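Local coordinates for protein ribokinase (Thermotoga maritima, PDB 1VM7) that probably phosphorylates ribose at O-5, using ATP and a divalent cation such as magnesium, to give ribose 5-phosphate, at residues R70-I75 with A126-E131. Numbering follows the deposited sequence.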
ATOM      1  N   ARG A  70      17.080  22.383   6.469  1.00 34.39           N
ATOM      2  CA  ARG A  70      16.015  22.995   5.696  1.00 34.42           C
ATOM      3  C   ARG A  70      15.693  22.052   4.546  1.00 34.40           C
ATOM      4  O   ARG A  70      16.567  21.627   3.785  1.00 33.69           O
ATOM      5  CB  ARG A  70      16.432  24.362   5.197  1.00 34.66           C
ATOM      6  CG  ARG A  70      16.759  25.274   6.341  1.00 36.66           C
ATOM      7  CD  ARG A  70      17.267  26.604   5.908  1.00 39.56           C
ATOM      8  NE  ARG A  70      17.562  27.421   7.086  1.00 40.31           N
ATOM      9  CZ  ARG A  70      17.507  28.751   7.122  1.00 41.84           C
ATOM     10  NH1 ARG A  70      17.159  29.463   6.052  1.00 41.52           N
ATOM     11  NH2 ARG A  70      17.805  29.381   8.257  1.00 42.41           N
ATOM     12  N   PHE A  71      14.436  21.675   4.459  1.00 33.80           N
ATOM     13  CA  PHE A  71      14.042  20.633   3.555  1.00 33.31           C
ATOM     14  C   PHE A  71      12.724  21.041   2.974  1.00 34.13           C
ATOM     15  O   PHE A  71      11.693  20.963   3.660  1.00 34.67           O
ATOM     16  CB  PHE A  71      13.928  19.309   4.301  1.00 32.76           C
ATOM     17  CG  PHE A  71      13.419  18.155   3.469  1.00 32.38           C
ATOM     18  CD1 PHE A  71      13.694  18.061   2.084  1.00 31.05           C
ATOM     19  CD2 PHE A  71      12.725  17.112   4.085  1.00 31.70           C
ATOM     20  CE1 PHE A  71      13.255  17.008   1.336  1.00 29.14           C
ATOM     21  CE2 PHE A  71      12.274  16.010   3.324  1.00 32.01           C
ATOM     22  CZ  PHE A  71      12.550  15.977   1.938  1.00 32.01           C
ATOM     23  N   VAL A  72      12.768  21.568   1.745  1.00 34.15           N
ATOM     24  CA  VAL A  72      11.547  21.920   1.032  1.00 34.07           C
ATOM     25  C   VAL A  72      11.050  20.650   0.388  1.00 33.64           C
ATOM     26  O   VAL A  72      11.759  19.987  -0.398  1.00 32.42           O
ATOM     27  CB  VAL A  72      11.732  23.075   0.015  1.00 34.28           C
ATOM     28  CG1 VAL A  72      10.395  23.432  -0.646  1.00 34.23           C
ATOM     29  CG2 VAL A  72      12.259  24.285   0.756  1.00 34.02           C
ATOM     30  N   THR A  73       9.830  20.286   0.775  1.00 33.02           N
ATOM     31  CA  THR A  73       9.248  19.015   0.332  1.00 32.68           C
ATOM     32  C   THR A  73       7.732  19.140   0.410  1.00 32.54           C
ATOM     33  O   THR A  73       7.210  19.899   1.206  1.00 31.29           O
ATOM     34  CB  THR A  73       9.733  17.777   1.152  1.00 32.65           C
ATOM     35  OG1 THR A  73       9.201  16.575   0.585  1.00 33.94           O
ATOM     36  CG2 THR A  73       9.268  17.841   2.592  1.00 33.03           C
ATOM     37  N   CYS A  74       7.037  18.414  -0.452  1.00 32.45           N
ATOM     38  CA  CYS A  74       5.600  18.392  -0.419  1.00 32.99           C
ATOM     39  C   CYS A  74       5.104  17.093   0.166  1.00 32.76           C
ATOM     40  O   CYS A  74       5.459  16.014  -0.304  1.00 32.14           O
ATOM     41  CB  CYS A  74       5.017  18.579  -1.814  1.00 33.35           C
ATOM     42  SG  CYS A  74       4.864  20.315  -2.244  1.00 36.84           S
ATOM     43  N   ILE A  75       4.253  17.205   1.182  1.00 32.28           N
ATOM     44  CA  ILE A  75       3.624  16.043   1.774  1.00 32.00           C
ATOM     45  C   ILE A  75       2.144  16.320   1.844  1.00 31.08           C
ATOM     46  O   ILE A  75       1.721  17.397   1.521  1.00 30.77           O
ATOM     47  CB  ILE A  75       4.204  15.709   3.160  1.00 32.33           C
ATOM     48  CG1 ILE A  75       4.013  16.888   4.141  1.00 32.54           C
ATOM     49  CG2 ILE A  75       5.692  15.357   3.013  1.00 33.61           C
ATOM     50  CD1 ILE A  75       4.729  16.741   5.388  1.00 32.49           C
ATOM     51  N   ALA A 126       4.550  15.400  -6.584  1.00 31.50           N
ATOM     52  CA  ALA A 126       4.269  15.961  -7.891  1.00 31.32           C
ATOM     53  C   ALA A 126       3.749  17.398  -7.806  1.00 31.56           C
ATOM     54  O   ALA A 126       3.660  18.086  -8.814  1.00 31.45           O
ATOM     55  CB  ALA A 126       3.263  15.060  -8.627  1.00 30.84           C
ATOM     56  N   GLU A 127       3.392  17.841  -6.607  1.00 31.60           N
ATOM     57  CA  GLU A 127       2.881  19.166  -6.412  1.00 31.94           C
ATOM     58  C   GLU A 127       3.957  20.176  -6.096  1.00 32.19           C
ATOM     59  O   GLU A 127       3.664  21.355  -5.987  1.00 33.15           O
ATOM     60  CB  GLU A 127       1.849  19.139  -5.300  1.00 31.87           C
ATOM     61  CG  GLU A 127       0.673  18.243  -5.592  1.00 32.58           C
ATOM     62  CD  GLU A 127      -0.096  18.640  -6.852  1.00 34.46           C
ATOM     63  OE1 GLU A 127      -0.719  19.742  -6.903  1.00 32.86           O
ATOM     64  OE2 GLU A 127      -0.103  17.813  -7.794  1.00 37.10           O
ATOM     65  N   LEU A 128       5.195  19.729  -5.964  1.00 32.81           N
ATOM     66  CA  LEU A 128       6.298  20.594  -5.617  1.00 33.21           C
ATOM     67  C   LEU A 128       6.793  21.278  -6.879  1.00 33.75           C
ATOM     68  O   LEU A 128       7.787  20.867  -7.503  1.00 33.54           O
ATOM     69  CB  LEU A 128       7.391  19.808  -4.931  1.00 32.44           C
ATOM     70  CG  LEU A 128       8.616  20.604  -4.467  1.00 33.85           C
ATOM     71  CD1 LEU A 128       8.301  22.063  -4.040  1.00 33.12           C
ATOM     72  CD2 LEU A 128       9.331  19.845  -3.370  1.00 34.42           C
ATOM     73  N   LYS A 129       6.082  22.349  -7.207  1.00 34.00           N
ATOM     74  CA  LYS A 129       6.306  23.144  -8.403  1.00 34.60           C
ATOM     75  C   LYS A 129       7.019  24.438  -8.041  1.00 34.74           C
ATOM     76  O   LYS A 129       7.112  24.836  -6.853  1.00 33.58           O
ATOM     77  CB  LYS A 129       4.966  23.450  -9.081  1.00 35.03           C
ATOM     78  CG  LYS A 129       4.248  22.185  -9.636  1.00 36.81           C
ATOM     79  CD  LYS A 129       2.746  22.419  -9.755  1.00 38.63           C
ATOM     80  CE  LYS A 129       1.986  21.142 -10.078  1.00 39.15           C
ATOM     81  NZ  LYS A 129       2.439  20.583 -11.366  1.00 41.24           N
ATOM     82  N   LYS A 130       7.499  25.103  -9.083  1.00 35.23           N
ATOM     83  CA  LYS A 130       8.386  26.247  -8.913  1.00 36.08           C
ATOM     84  C   LYS A 130       7.694  27.390  -8.175  1.00 35.89           C
ATOM     85  O   LYS A 130       8.351  28.093  -7.417  1.00 36.29           O
ATOM     86  CB  LYS A 130       9.032  26.619 -10.262  1.00 35.87           C
ATOM     87  CG  LYS A 130       8.076  27.058 -11.365  1.00 37.05           C
ATOM     88  CD  LYS A 130       8.717  26.917 -12.750  1.00 36.96           C
ATOM     89  CE  LYS A 130       8.148  27.928 -13.718  1.00 39.04           C
ATOM     90  NZ  LYS A 130       6.650  27.976 -13.675  1.00 39.72           N
ATOM     91  N   GLU A 131       6.370  27.475  -8.316  1.00 36.42           N
ATOM     92  CA  GLU A 131       5.536  28.465  -7.647  1.00 36.72           C
ATOM     93  C   GLU A 131       5.446  28.305  -6.127  1.00 36.78           C
ATOM     94  O   GLU A 131       5.048  29.234  -5.429  1.00 36.97           O
ATOM     95  CB  GLU A 131       4.150  28.409  -8.264  1.00 37.32           C
ATOM     96  CG  GLU A 131       4.127  28.871  -9.727  1.00 38.38           C
ATOM     97  CD  GLU A 131       4.503  27.776 -10.710  1.00 41.20           C
ATOM     98  OE1 GLU A 131       4.529  26.582 -10.300  1.00 42.66           O
ATOM     99  OE2 GLU A 131       4.768  28.107 -11.888  1.00 38.58           O
TER
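Cys74, near the end of an extended strand, comes closest to Leu128, the centre of an inverse gamma turn, with their CA atoms 5.7 Å apart; no hydrogen bond joins the two segments. Their side chains turn toward each other. Cys74 SG, roughly anti to its own carbonyl carbon (chi1 -85°), lies over the turn, 3.7 Å from both CA and CB of Leu128, and touches the carbonyl carbon of Glu127. The Leu128 side chain runs back along the strand toward Val72: with CG anti to the backbone N (chi1 -178°), its CD2 comes down on the strand backbone, 3.8 Å from Thr73 CA and from Val72 O, while CD1 approaches Val72 CG1 at 4.2 Å. One leucine thus spans three successive strand residues, side chain and backbone alike. Thr73 points to the other side of the sheet, near Ala55, a predicted substrate-binding residue, its OG1 hydrogen-bonded to Ser23 OG and Gly21 O. In the central alpha/beta sheet of this pfkB-family kinase, strand 69-75 runs parallel between strands 17-20 and 93-98; the loop before helix 135-138 lies over its C-terminal half, where Leu132 of the loop and Ile97 of strand 93-98 also touch Cys74, and helix 79-90 packs against Ile75.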